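Long-range contacts in probable starch synthase 4, chloroplastic/amyloplastic (Arabidopsis thaliana, PDB 6GNE), which is a probable starch synthase, a plastid member of the GT-B glycosyltransferase clan, and holds adenosine-5'-diphosphate and a glycan in its pockets: residues 273-277 / 377-382; 276-280 / 291-295; 281-286 / 473-478; 297-303 / 339-343; 384-390 / 402-406. One frame throughout, in Å; residues are numbered along the deposited sequence.

Interaction 1 (273-277 / 377-382); sequences TDPFL and EALSHT
The imidazole of His381 carries the phenyl group of Phe276 over one face, CD2 of Phe276 standing above the centre of the His381 ring, 3.3 Å from its plane. Trp269 also stacks on this imidazole. At the rim, near the ring plane, Asp274 brings a carboxylate oxygen to ND1, and the backbone O of Glu377 lies at the edge as well. The rings of Phe276 and His381 do not lie flat on each other: their planes are inclined by 35° and their centroids are 4.5 Å apart, so Phe276 leans obliquely across the histidine. The carboxylate of Asp274 is turned almost perpendicular to the imidazole. His381 ND1 donates to Asp274 OD2, a bond whose modelled length of 2.5 Å is very short and uncertain, and OD2 is also hydrogen-bonded to the hydroxyl of Tyr409.

His381 lies in helix 377-386 of the C-terminal, Rossmann-like half of a GT-B fold, while 273-277 belongs to the loop running from strand 257-259 to helix 287-300. That loop is shaped by a type I turn from Asp274 to Leu277 and by an Asx turn in which Asp274 OD1 accepts from Phe276 N at 3.0 Å. With CG anti to the carbonyl carbon (chi1 -62°), the Phe276 ring reaches along the helix, CD1 lying 4.0 Å from Ala378 CB and CZ 4.1 Å from Glu377 OE2. One turn further along the helix, Leu277 CD2 rests 3.7 Å from the backbone O of His381.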
# COMPACT_ATOMS: atom_id res chain seq x y z
N THR A 273 15.07 16.06 4.95
CA THR A 273 14.33 17.12 4.25
C THR A 273 12.84 17.06 4.51
O THR A 273 12.10 17.65 3.77
CB THR A 273 14.51 17.01 2.70
OG1 THR A 273 14.00 15.76 2.24
CG2 THR A 273 15.95 17.11 2.31
N ASP A 274 12.40 16.36 5.53
CA ASP A 274 10.96 16.14 5.75
C ASP A 274 10.35 17.48 6.27
O ASP A 274 10.75 17.97 7.34
CB ASP A 274 10.74 14.99 6.73
CG ASP A 274 9.31 14.58 6.85
OD1 ASP A 274 8.39 15.40 6.62
OD2 ASP A 274 9.08 13.40 7.20
N PRO A 275 9.44 18.08 5.49
CA PRO A 275 8.87 19.38 5.92
C PRO A 275 7.91 19.25 7.11
O PRO A 275 7.76 20.21 7.85
CB PRO A 275 8.15 19.90 4.68
CG PRO A 275 7.81 18.67 3.88
CD PRO A 275 8.87 17.63 4.19
N PHE A 276 7.31 18.07 7.30
CA PHE A 276 6.42 17.82 8.46
C PHE A 276 7.12 17.73 9.84
O PHE A 276 6.45 17.73 10.86
CB PHE A 276 5.63 16.54 8.25
CG PHE A 276 4.73 16.56 7.06
CD1 PHE A 276 3.57 17.32 7.06
CD2 PHE A 276 5.02 15.79 5.94
CE1 PHE A 276 2.72 17.32 5.95
CE2 PHE A 276 4.18 15.77 4.82
CZ PHE A 276 3.03 16.52 4.82
N LEU A 277 8.45 17.63 9.87
CA LEU A 277 9.18 17.47 11.13
C LEU A 277 9.51 18.78 11.77
O LEU A 277 9.66 19.78 11.09
CB LEU A 277 10.50 16.69 10.91
CG LEU A 277 10.45 15.23 10.45
CD1 LEU A 277 11.82 14.57 10.53
CD2 LEU A 277 9.43 14.43 11.24
N GLU A 377 -1.73 12.35 8.49
CA GLU A 377 -0.49 12.31 7.74
C GLU A 377 0.63 13.03 8.45
O GLU A 377 1.69 12.47 8.72
CB GLU A 377 -0.66 12.92 6.33
CG GLU A 377 0.40 12.41 5.36
CD GLU A 377 0.60 13.24 4.09
OE1 GLU A 377 1.55 12.87 3.37
OE2 GLU A 377 -0.16 14.20 3.80
N ALA A 378 0.40 14.29 8.77
CA ALA A 378 1.41 15.08 9.47
C ALA A 378 1.95 14.30 10.68
O ALA A 378 3.16 14.11 10.83
CB ALA A 378 0.82 16.44 9.88
N LEU A 379 1.05 13.82 11.52
CA LEU A 379 1.42 13.13 12.76
C LEU A 379 2.25 11.86 12.56
O LEU A 379 3.20 11.62 13.33
CB LEU A 379 0.18 12.79 13.61
CG LEU A 379 0.10 13.60 14.90
CD1 LEU A 379 -1.22 13.27 15.59
CD2 LEU A 379 1.29 13.31 15.83
N SER A 380 1.90 11.07 11.54
CA SER A 380 2.69 9.88 11.21
C SER A 380 4.15 10.20 10.99
O SER A 380 5.02 9.52 11.54
CB SER A 380 2.11 9.10 10.03
OG SER A 380 2.30 9.75 8.81
N HIS A 381 4.44 11.25 10.23
CA HIS A 381 5.83 11.70 10.08
C HIS A 381 6.53 11.87 11.43
O HIS A 381 7.58 11.28 11.63
CB HIS A 381 5.93 12.96 9.24
CG HIS A 381 5.73 12.73 7.77
ND1 HIS A 381 6.77 12.57 6.89
CD2 HIS A 381 4.60 12.61 7.03
CE1 HIS A 381 6.30 12.38 5.68
NE2 HIS A 381 4.98 12.39 5.73
N THR A 382 5.96 12.64 12.34
CA THR A 382 6.61 12.92 13.64
C THR A 382 6.71 11.66 14.50
O THR A 382 7.65 11.52 15.29
CB THR A 382 5.93 14.07 14.43
OG1 THR A 382 4.53 13.82 14.56
CG2 THR A 382 6.08 15.42 13.71

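Interaction 2 (276-280 / 291-295); sequences FLKAQ and ENKHA
Asn292 reaches from helix 287-300 to the backbone of Lys278 and Ala279, its one side-chain amide offering an acceptor and a donor to the loop. The donor end makes the stronger link: ND2 of Asn292 gives a hydrogen to the carbonyl O of Ala279 at 2.9 Å, nearly straight at 164°. That oxygen lies close to the plane of the amide, whereas the nitrogen stands above the plane of the Ala279 carbonyl. At the acceptor end the link is weak, Lys278 N being 3.4 Å from Asn292 OD1. Placing CG anti to the carbonyl carbon (chi1 -77°) directs the amide at the loop, so that one group serves a backbone N-H and a backbone carbonyl. The Leu277 side chain runs nearly perpendicular to that of Asn292, with Leu277 CD1 3.9 Å from Asn292 ND2.

Ala279 CB approaches Glu291 OE1 at 3.4 Å, and the bent chain of Lys278 lays CD 3.9 Å from Ala295 CB. The Lys278 ammonium is near Glu291 without forming a salt bridge, Lys278 NZ and Glu291 OE1 being 4.4 Å apart, which would give at most a modest long-range attraction. One residue beyond Ala279, Gln280 NE2 donates to Asp274 O. Lys293 NZ makes a salt bridge to Asp388 and a hydrogen bond to Arg309 O.

The loop thus folds back on the helix it precedes, and helix 377-386 borders both, with Ala385 touching Leu277 as well as Asn292.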
# COMPACT_ATOMS: atom_id res chain seq x y z
N PHE A 276 7.31 18.07 7.30
CA PHE A 276 6.42 17.82 8.46
C PHE A 276 7.12 17.73 9.84
O PHE A 276 6.45 17.73 10.86
CB PHE A 276 5.63 16.54 8.25
CG PHE A 276 4.73 16.56 7.06
CD1 PHE A 276 3.57 17.32 7.06
CD2 PHE A 276 5.02 15.79 5.94
CE1 PHE A 276 2.72 17.32 5.95
CE2 PHE A 276 4.18 15.77 4.82
CZ PHE A 276 3.03 16.52 4.82
N LEU A 277 8.45 17.63 9.87
CA LEU A 277 9.18 17.47 11.13
C LEU A 277 9.51 18.78 11.77
O LEU A 277 9.66 19.78 11.09
CB LEU A 277 10.50 16.69 10.91
CG LEU A 277 10.45 15.23 10.45
CD1 LEU A 277 11.82 14.57 10.53
CD2 LEU A 277 9.43 14.43 11.24
N LYS A 278 9.70 18.75 13.08
CA LYS A 278 10.28 19.89 13.79
C LYS A 278 11.76 20.05 13.44
O LYS A 278 12.20 21.16 13.08
CB LYS A 278 10.12 19.73 15.33
CG LYS A 278 10.41 21.03 16.11
CD LYS A 278 11.08 20.81 17.47
CE LYS A 278 12.00 21.97 17.88
NZ LYS A 278 13.26 21.45 18.51
N ALA A 279 12.52 18.96 13.59
CA ALA A 279 13.94 18.95 13.28
C ALA A 279 14.28 17.84 12.30
O ALA A 279 13.62 16.81 12.24
CB ALA A 279 14.77 18.82 14.55
N GLN A 280 15.33 18.08 11.54
CA GLN A 280 15.76 17.21 10.48
C GLN A 280 16.93 16.41 11.04
O GLN A 280 17.55 16.80 11.98
CB GLN A 280 16.22 18.04 9.24
CG GLN A 280 15.45 19.34 8.91
CD GLN A 280 14.15 19.12 8.16
OE1 GLN A 280 14.00 19.59 7.05
NE2 GLN A 280 13.22 18.39 8.75
N GLU A 291 15.49 15.34 19.31
CA GLU A 291 14.67 16.57 19.31
C GLU A 291 13.20 16.27 18.94
O GLU A 291 12.30 16.86 19.53
CB GLU A 291 15.26 17.69 18.42
CG GLU A 291 16.23 18.64 19.13
CD GLU A 291 17.27 19.37 18.23
OE1 GLU A 291 17.00 19.66 17.03
OE2 GLU A 291 18.38 19.69 18.76
N ASN A 292 12.97 15.37 17.99
CA ASN A 292 11.59 14.98 17.60
C ASN A 292 10.92 14.13 18.70
O ASN A 292 9.72 14.28 18.98
CB ASN A 292 11.56 14.22 16.25
CG ASN A 292 11.70 15.15 15.05
OD1 ASN A 292 10.86 16.02 14.82
ND2 ASN A 292 12.78 14.95 14.29
N LYS A 293 11.70 13.26 19.32
CA LYS A 293 11.22 12.53 20.47
C LYS A 293 10.72 13.49 21.56
O LYS A 293 9.62 13.33 22.07
CB LYS A 293 12.30 11.59 20.99
CG LYS A 293 11.80 10.68 22.10
CD LYS A 293 12.80 9.60 22.41
CE LYS A 293 12.35 8.80 23.62
NZ LYS A 293 13.25 7.66 23.90
N HIS A 294 11.52 14.52 21.85
CA HIS A 294 11.11 15.50 22.85
C HIS A 294 9.87 16.31 22.39
O HIS A 294 8.93 16.49 23.16
CB HIS A 294 12.30 16.41 23.18
CG HIS A 294 12.01 17.42 24.26
ND1 HIS A 294 11.53 18.68 23.97
CD2 HIS A 294 12.15 17.36 25.61
CE1 HIS A 294 11.41 19.36 25.10
NE2 HIS A 294 11.77 18.58 26.11
N ALA A 295 9.86 16.76 21.14
CA ALA A 295 8.76 17.55 20.62
C ALA A 295 7.43 16.78 20.69
O ALA A 295 6.40 17.34 21.13
CB ALA A 295 9.05 18.00 19.18

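Interaction 3 (281-286 / 473-478)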
# COMPACT_ATOMS: atom_id res chain seq x y z
N PHE A 281 17.19 15.25 10.44
CA PHE A 281 18.33 14.41 10.83
C PHE A 281 18.61 13.38 9.76
O PHE A 281 17.83 13.23 8.82
CB PHE A 281 18.08 13.72 12.18
CG PHE A 281 16.93 12.74 12.17
CD1 PHE A 281 15.61 13.18 12.17
CD2 PHE A 281 17.17 11.39 12.22
CE1 PHE A 281 14.56 12.28 12.20
CE2 PHE A 281 16.11 10.48 12.25
CZ PHE A 281 14.80 10.93 12.23
N ASN A 282 19.70 12.67 9.90
CA ASN A 282 20.08 11.66 8.92
C ASN A 282 20.98 10.63 9.59
O ASN A 282 21.36 10.79 10.76
CB ASN A 282 20.75 12.31 7.68
CG ASN A 282 22.00 13.15 8.03
OD1 ASN A 282 23.11 12.61 8.16
ND2 ASN A 282 21.82 14.46 8.19
N ALA A 283 21.34 9.60 8.82
CA ALA A 283 22.24 8.54 9.30
C ALA A 283 23.50 9.04 10.03
O ALA A 283 23.98 8.37 10.93
CB ALA A 283 22.62 7.61 8.14
N LYS A 284 24.02 10.21 9.63
CA LYS A 284 25.26 10.73 10.18
C LYS A 284 25.07 11.70 11.36
O LYS A 284 26.07 12.15 11.92
CB LYS A 284 26.11 11.44 9.12
CG LYS A 284 26.04 11.01 7.68
CD LYS A 284 27.15 10.03 7.29
CE LYS A 284 26.75 8.58 7.60
NZ LYS A 284 27.78 7.61 7.14
N ASP A 285 23.84 12.00 11.76
CA ASP A 285 23.59 13.03 12.79
C ASP A 285 22.18 12.86 13.38
O ASP A 285 21.21 13.36 12.82
CB ASP A 285 23.80 14.43 12.17
CG ASP A 285 23.44 15.59 13.10
OD1 ASP A 285 23.45 15.46 14.35
OD2 ASP A 285 23.15 16.66 12.55
N LEU A 286 22.08 12.14 14.49
CA LEU A 286 20.82 11.79 15.11
C LEU A 286 20.28 12.79 16.14
O LEU A 286 19.23 12.59 16.74
CB LEU A 286 20.99 10.43 15.78
CG LEU A 286 21.49 9.31 14.89
CD1 LEU A 286 21.87 8.11 15.75
CD2 LEU A 286 20.43 9.00 13.85
N VAL A 473 20.89 1.92 14.90
CA VAL A 473 20.12 3.01 14.29
C VAL A 473 20.82 3.54 13.03
O VAL A 473 20.20 3.62 11.96
CB VAL A 473 19.88 4.18 15.28
CG1 VAL A 473 19.22 5.36 14.58
CG2 VAL A 473 19.00 3.76 16.44
N GLU A 474 22.11 3.87 13.16
CA GLU A 474 22.92 4.33 12.01
C GLU A 474 22.89 3.37 10.81
O GLU A 474 22.70 3.77 9.64
CB GLU A 474 24.36 4.57 12.45
CG GLU A 474 24.44 5.84 13.28
CD GLU A 474 25.71 6.00 14.07
OE1 GLU A 474 25.91 7.13 14.60
OE2 GLU A 474 26.48 5.02 14.16
N LYS A 475 23.04 2.10 11.13
CA LYS A 475 23.12 1.07 10.11
C LYS A 475 21.82 0.94 9.34
O LYS A 475 21.82 0.85 8.11
CB LYS A 475 23.47 -0.27 10.76
CG LYS A 475 23.55 -1.43 9.80
CD LYS A 475 23.81 -2.70 10.56
CE LYS A 475 23.39 -3.90 9.74
NZ LYS A 475 23.34 -5.04 10.68
N VAL A 476 20.73 0.91 10.08
CA VAL A 476 19.38 0.74 9.55
C VAL A 476 18.97 1.95 8.70
O VAL A 476 18.32 1.81 7.67
CB VAL A 476 18.45 0.48 10.78
CG1 VAL A 476 17.02 0.79 10.53
CG2 VAL A 476 18.57 -0.97 11.20
N MET A 477 19.37 3.13 9.15
CA MET A 477 19.15 4.37 8.40
C MET A 477 19.94 4.45 7.07
O MET A 477 19.55 5.21 6.21
CB MET A 477 19.44 5.59 9.26
CG MET A 477 18.37 5.83 10.33
SD MET A 477 18.54 7.40 11.24
CE MET A 477 18.12 8.48 9.86
N SER A 478 21.01 3.66 6.92
CA SER A 478 21.82 3.55 5.70
C SER A 478 21.39 2.46 4.70
O SER A 478 22.02 2.29 3.68
CB SER A 478 23.28 3.30 6.07
OG SER A 478 23.73 4.32 6.94
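Met477, Ala283 and Leu286 carry the meeting of helix 466-477 with a tight turn, and a Met-aromatic contact with Phe281 borders it. The turn, type I from Asn282 to Asp285, is reinforced as an Asx turn by Asn282 OD1, which accepts from Lys284 N at 3.0 Å. It leads into helix 287-300 of the C-terminal half of the GT-B fold.

Met477 is the central piece. Its chain runs out straight and then bends at the last torsion (chi3 69°), which brings Met477 CE in against the backbone between Asn282 and Ala283, 3.6 Å from Ala283 N. Met477 SD sits at the edge of the Phe281 ring, 5.3 Å from its centroid, and the methionine side chain runs roughly perpendicular to that of Phe281. Ala283 packs against the helix, its CB 3.9 Å from Met477 CB, while its carbonyl O rests on Glu474 CG. Outside the two segments, Pro271 touches both Phe281 and Met477.

Leu286 also packs on Met477. The two side chains run antiparallel past one another, leaving Leu286 CD2 3.6 Å from Met477 SD and 3.9 Å from Val473 CG1.

Interaction 4 (297-303 / 339-343); sequences RKQLGLS and GQFVL
This is a buried helix-on-sheet contact, part polar and part apolar, in which Arg297, Leu300, Leu302 and Ser303, at the C-terminal end of helix 287-300 and just beyond, meet Gln340 and Val342 of strand 340-346. Gln340 supplies the polar half. Its extended chain presents OE1 to Arg297, and both Arg297 NE at 2.8 Å and Arg297 NH2 at 2.9 Å bind that one oxygen, Gln340 OE1. The NE bond lies on a lone pair in the carbonyl plane; the NH2 bond comes from well above it. OE1 sits at the edge of the guanidinium, and the guanidinium and amide planes are nearly perpendicular, 88° apart. The other end of the same amide is used too: Gln340 NE2 donates to the backbone O of Ser303 at 2.8 Å, again on a lone pair. The opposite roles of the two ends define which way round the amide sits.

Two residues on, on the same face of the strand, Val342 gives the apolar half. Leu300 CD1 meets Val342 CG2 tip to tip at 4.0 Å, and Leu302 CD1 lies 3.9 Å from Val342 CG2 as well. Gly301 ends the helix with positive phi, and Leu302 N bonds Arg297 O at 2.9 Å. Strand 340-346 runs between strands 311-317 and 369-372 of a six-stranded parallel sheet in 3-2-1-4-5-6 order, the layout of the Rossmann-like C-terminal domain of GT-B enzymes.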
# COMPACT_ATOMS: atom_id res chain seq x y z
N ARG A 297 6.61 14.11 22.63
CA ARG A 297 6.24 14.02 24.05
C ARG A 297 5.52 15.27 24.56
O ARG A 297 4.45 15.19 25.18
CB ARG A 297 7.47 13.74 24.92
CG ARG A 297 7.99 12.31 24.80
CD ARG A 297 9.31 12.18 25.51
NE ARG A 297 9.61 10.81 25.87
CZ ARG A 297 10.73 10.38 26.47
NH1 ARG A 297 11.73 11.21 26.80
NH2 ARG A 297 10.88 9.09 26.74
N LYS A 298 6.12 16.42 24.26
CA LYS A 298 5.61 17.74 24.65
C LYS A 298 4.25 18.00 23.98
O LYS A 298 3.31 18.45 24.63
CB LYS A 298 6.67 18.81 24.31
CG LYS A 298 6.33 20.25 24.60
CD LYS A 298 7.58 21.04 24.98
CE LYS A 298 7.95 20.88 26.47
NZ LYS A 298 8.90 21.91 27.00
N GLN A 299 4.11 17.69 22.69
CA GLN A 299 2.82 17.90 22.03
C GLN A 299 1.73 17.02 22.65
O GLN A 299 0.61 17.48 22.82
CB GLN A 299 2.92 17.67 20.53
CG GLN A 299 1.60 17.88 19.77
CD GLN A 299 1.75 17.61 18.29
OE1 GLN A 299 2.32 18.43 17.60
NE2 GLN A 299 1.26 16.46 17.80
N LEU A 300 2.05 15.77 22.97
CA LEU A 300 1.05 14.80 23.45
C LEU A 300 0.82 14.82 24.96
O LEU A 300 -0.15 14.26 25.41
CB LEU A 300 1.42 13.39 23.02
CG LEU A 300 1.46 13.18 21.51
CD1 LEU A 300 1.90 11.76 21.21
CD2 LEU A 300 0.14 13.49 20.82
N GLY A 301 1.73 15.45 25.71
CA GLY A 301 1.65 15.45 27.17
C GLY A 301 2.21 14.20 27.81
O GLY A 301 1.81 13.86 28.92
N LEU A 302 3.15 13.54 27.13
CA LEU A 302 3.91 12.42 27.68
C LEU A 302 5.11 12.91 28.49
O LEU A 302 5.68 13.94 28.18
CB LEU A 302 4.42 11.52 26.58
CG LEU A 302 3.43 10.91 25.61
CD1 LEU A 302 4.19 10.33 24.41
CD2 LEU A 302 2.57 9.85 26.29
N SER A 303 5.49 12.17 29.52
CA SER A 303 6.60 12.54 30.39
C SER A 303 7.96 12.45 29.71
O SER A 303 8.28 11.46 29.05
CB SER A 303 6.61 11.65 31.63
OG SER A 303 7.72 11.92 32.45
N GLY A 339 8.47 1.35 29.19
CA GLY A 339 8.53 2.19 27.99
C GLY A 339 7.28 3.01 27.86
O GLY A 339 6.37 2.90 28.69
N GLN A 340 7.24 3.83 26.82
CA GLN A 340 6.06 4.60 26.42
C GLN A 340 5.55 4.10 25.08
O GLN A 340 6.28 3.46 24.33
CB GLN A 340 6.42 6.08 26.31
CG GLN A 340 7.03 6.68 27.57
CD GLN A 340 7.45 8.13 27.42
OE1 GLN A 340 8.09 8.49 26.44
NE2 GLN A 340 7.11 8.96 28.39
N PHE A 341 4.29 4.38 24.78
CA PHE A 341 3.63 3.87 23.59
C PHE A 341 2.71 4.94 22.95
O PHE A 341 1.84 5.51 23.62
CB PHE A 341 2.79 2.65 23.96
CG PHE A 341 2.43 1.78 22.80
CD1 PHE A 341 1.42 2.13 21.93
CD2 PHE A 341 3.13 0.63 22.57
CE1 PHE A 341 1.10 1.35 20.84
CE2 PHE A 341 2.82 -0.18 21.47
CZ PHE A 341 1.82 0.18 20.60
N VAL A 342 2.89 5.15 21.65
CA VAL A 342 2.05 6.04 20.85
C VAL A 342 1.44 5.26 19.70
O VAL A 342 2.16 4.75 18.87
CB VAL A 342 2.86 7.20 20.25
CG1 VAL A 342 1.98 8.08 19.40
CG2 VAL A 342 3.38 8.08 21.37
N LEU A 343 0.11 5.19 19.67
CA LEU A 343 -0.62 4.53 18.60
C LEU A 343 -1.29 5.61 17.75
O LEU A 343 -1.97 6.51 18.27
CB LEU A 343 -1.69 3.57 19.12
CG LEU A 343 -2.61 2.90 18.11
CD1 LEU A 343 -1.82 2.03 17.13
CD2 LEU A 343 -3.61 2.02 18.81

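Interaction 5 (384-390 / 402-406). With ADP (adenosine-5'-diphosphate), chain F.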
# COMPACT_ATOMS: atom_id res chain seq x y z
N TYR A 384 7.09 8.39 13.33
CA TYR A 384 8.24 7.64 12.79
C TYR A 384 9.55 8.28 13.31
O TYR A 384 10.43 7.58 13.82
CB TYR A 384 8.26 7.62 11.26
CG TYR A 384 7.20 6.78 10.58
CD1 TYR A 384 7.14 5.38 10.76
CD2 TYR A 384 6.28 7.36 9.69
CE1 TYR A 384 6.18 4.60 10.12
CE2 TYR A 384 5.30 6.58 9.04
CZ TYR A 384 5.25 5.20 9.25
OH TYR A 384 4.30 4.45 8.58
N ALA A 385 9.67 9.59 13.20
CA ALA A 385 10.86 10.30 13.63
C ALA A 385 11.15 10.13 15.12
O ALA A 385 12.28 9.82 15.50
CB ALA A 385 10.73 11.78 13.32
N ALA A 386 10.12 10.34 15.96
CA ALA A 386 10.29 10.31 17.41
C ALA A 386 10.57 8.91 18.00
O ALA A 386 11.26 8.80 19.00
CB ALA A 386 9.09 10.93 18.10
N SER A 387 10.01 7.88 17.40
CA SER A 387 9.97 6.57 18.03
C SER A 387 11.34 5.87 17.97
O SER A 387 12.09 6.06 17.03
CB SER A 387 8.88 5.70 17.40
OG SER A 387 9.16 5.42 16.04
N ASP A 388 11.65 5.10 19.02
CA ASP A 388 12.82 4.25 19.07
C ASP A 388 12.54 2.86 18.51
O ASP A 388 13.45 2.20 17.96
CB ASP A 388 13.27 4.09 20.49
CG ASP A 388 13.57 5.40 21.12
OD1 ASP A 388 14.46 6.11 20.60
OD2 ASP A 388 12.87 5.74 22.11
N LEU A 389 11.29 2.43 18.67
CA LEU A 389 10.85 1.12 18.25
C LEU A 389 9.51 1.27 17.53
O LEU A 389 8.72 2.17 17.82
CB LEU A 389 10.68 0.24 19.49
CG LEU A 389 11.95 -0.15 20.26
CD1 LEU A 389 11.66 -0.79 21.59
CD2 LEU A 389 12.74 -1.12 19.42
N PHE A 390 9.27 0.34 16.61
CA PHE A 390 8.07 0.35 15.77
C PHE A 390 7.55 -1.07 15.58
O PHE A 390 8.30 -1.94 15.13
CB PHE A 390 8.38 0.98 14.41
CG PHE A 390 7.14 1.24 13.60
CD1 PHE A 390 6.60 0.25 12.79
CD2 PHE A 390 6.48 2.46 13.71
CE1 PHE A 390 5.44 0.46 12.08
CE2 PHE A 390 5.31 2.70 12.97
CZ PHE A 390 4.79 1.69 12.16
N THR A 402 5.33 0.42 6.35
CA THR A 402 5.61 1.15 7.58
C THR A 402 6.93 0.72 8.25
O THR A 402 7.62 1.56 8.84
CB THR A 402 4.47 0.98 8.56
OG1 THR A 402 4.31 -0.42 8.85
CG2 THR A 402 3.16 1.60 8.00
N GLN A 403 7.29 -0.55 8.13
CA GLN A 403 8.58 -1.01 8.63
C GLN A 403 9.76 -0.41 7.86
O GLN A 403 10.82 -0.16 8.42
CB GLN A 403 8.68 -2.55 8.64
CG GLN A 403 9.07 -3.27 7.33
CD GLN A 403 7.90 -3.49 6.40
OE1 GLN A 403 6.81 -2.89 6.55
NE2 GLN A 403 8.09 -4.38 5.43
N MET A 404 9.58 -0.18 6.56
CA MET A 404 10.59 0.45 5.74
C MET A 404 10.72 1.94 6.10
O MET A 404 11.84 2.45 6.28
CB MET A 404 10.29 0.28 4.26
CG MET A 404 10.19 -1.17 3.82
SD MET A 404 9.97 -1.38 2.05
CE MET A 404 9.48 -3.08 1.93
N ILE A 405 9.58 2.61 6.27
CA ILE A 405 9.58 4.02 6.65
C ILE A 405 10.20 4.15 8.03
O ILE A 405 11.06 5.01 8.23
CB ILE A 405 8.16 4.65 6.65
CG1 ILE A 405 7.48 4.55 5.26
CG2 ILE A 405 8.20 6.12 7.09
CD1 ILE A 405 6.00 4.85 5.28
N ALA A 406 9.78 3.30 8.98
CA ALA A 406 10.36 3.36 10.32
C ALA A 406 11.89 3.28 10.27
O ALA A 406 12.58 4.12 10.85
CB ALA A 406 9.79 2.27 11.20
PB ADP F . -1.66 -1.21 4.34
O1B ADP F . -1.53 -1.05 2.85
O2B ADP F . -2.36 -0.11 5.08
O3B ADP F . -2.25 -2.56 4.68
PA ADP F . 1.15 -0.57 4.26
O1A ADP F . 2.24 -0.69 5.29
O2A ADP F . 1.47 -1.20 2.93
O3A ADP F . -0.17 -1.20 4.94
O5' ADP F . 0.78 0.97 3.99
C5' ADP F . 0.36 1.85 5.03
C4' ADP F . 0.55 3.34 4.72
O4' ADP F . -0.52 4.10 5.30
C3' ADP F . 1.80 3.93 5.33
O3' ADP F . 2.20 5.05 4.56
C2' ADP F . 1.34 4.42 6.68
O2' ADP F . 2.16 5.44 7.21
C1' ADP F . -0.03 4.94 6.34
N9 ADP F . -0.99 4.90 7.46
C8 ADP F . -1.65 3.83 7.92
N7 ADP F . -2.48 4.18 8.93
C5 ADP F . -2.35 5.50 9.13
C6 ADP F . -2.94 6.53 10.05
N6 ADP F . -3.85 6.16 10.99
N1 ADP F . -2.52 7.81 9.90
C2 ADP F . -1.59 8.15 8.96
N3 ADP F . -1.03 7.27 8.12
C4 ADP F . -1.36 5.96 8.16
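The ribose side of the adenosine-5'-diphosphate pocket is where this buried contact lies, Tyr384 meeting Thr402 and Ile405 beside the nucleotide. The tyrosine hydroxyl is hydrogen-bonded to ADP O2', 2.7 Å from Tyr384 OH, with the ribose oxygen at the edge of the ring and in its plane. Ile405 supports the ring from one face: its CG2 makes a CH-pi contact, 3.4 Å from the centroid of Tyr384 and only 11° off the normal. CG2 is anti to the backbone N, leaving CG1 to extend the chain toward the ligand, where Ile405 CD1 comes 3.9 Å from ADP O3'. Thr402 lies roughly perpendicular to the tyrosine side chain, and its backbone N makes a weak hydrogen bond to ADP O1A.

Helix 402-408 is the crossover of a beta-alpha-beta unit joining strands 389-392 and 412-416, and Phe390 is the strand residue that packs against it. Phe390 CG lies 3.7 Å from Ala406 CB, and the ring has the backbone O of Thr402 over one face. Further out on the ring, Phe390 CE1 lies 3.5 Å from Thr402 OG1. Arg317, Lys322 and Leu401 are among the other residues that hydrogen-bond the nucleotide, and Ile315 touches both Tyr384 and Phe390.

In the fold
All five contacts lie in the C-terminal half of the GT-B fold, between about 9 and 23 Å apart, centre to centre. Interactions 1 and 2 share Phe276 and Leu277 of the loop from strand 257-259 to helix 287-300, and interaction 3 follows; they tie it to helix 377-386, to the middle of helix 287-300 and to helix 466-477. Interaction 4 uses the same helix as interaction 2 and takes its far end to the parallel sheet, which interaction 5 also reaches; 4 and 5 do not touch. Lys293 of interaction 2 bridges to Asp388 of interaction 5. The loop is thus joined to three helices packed about the parallel-sheet domain, one of which, 377-386, also contributes to the adenosine-5'-diphosphate pocket.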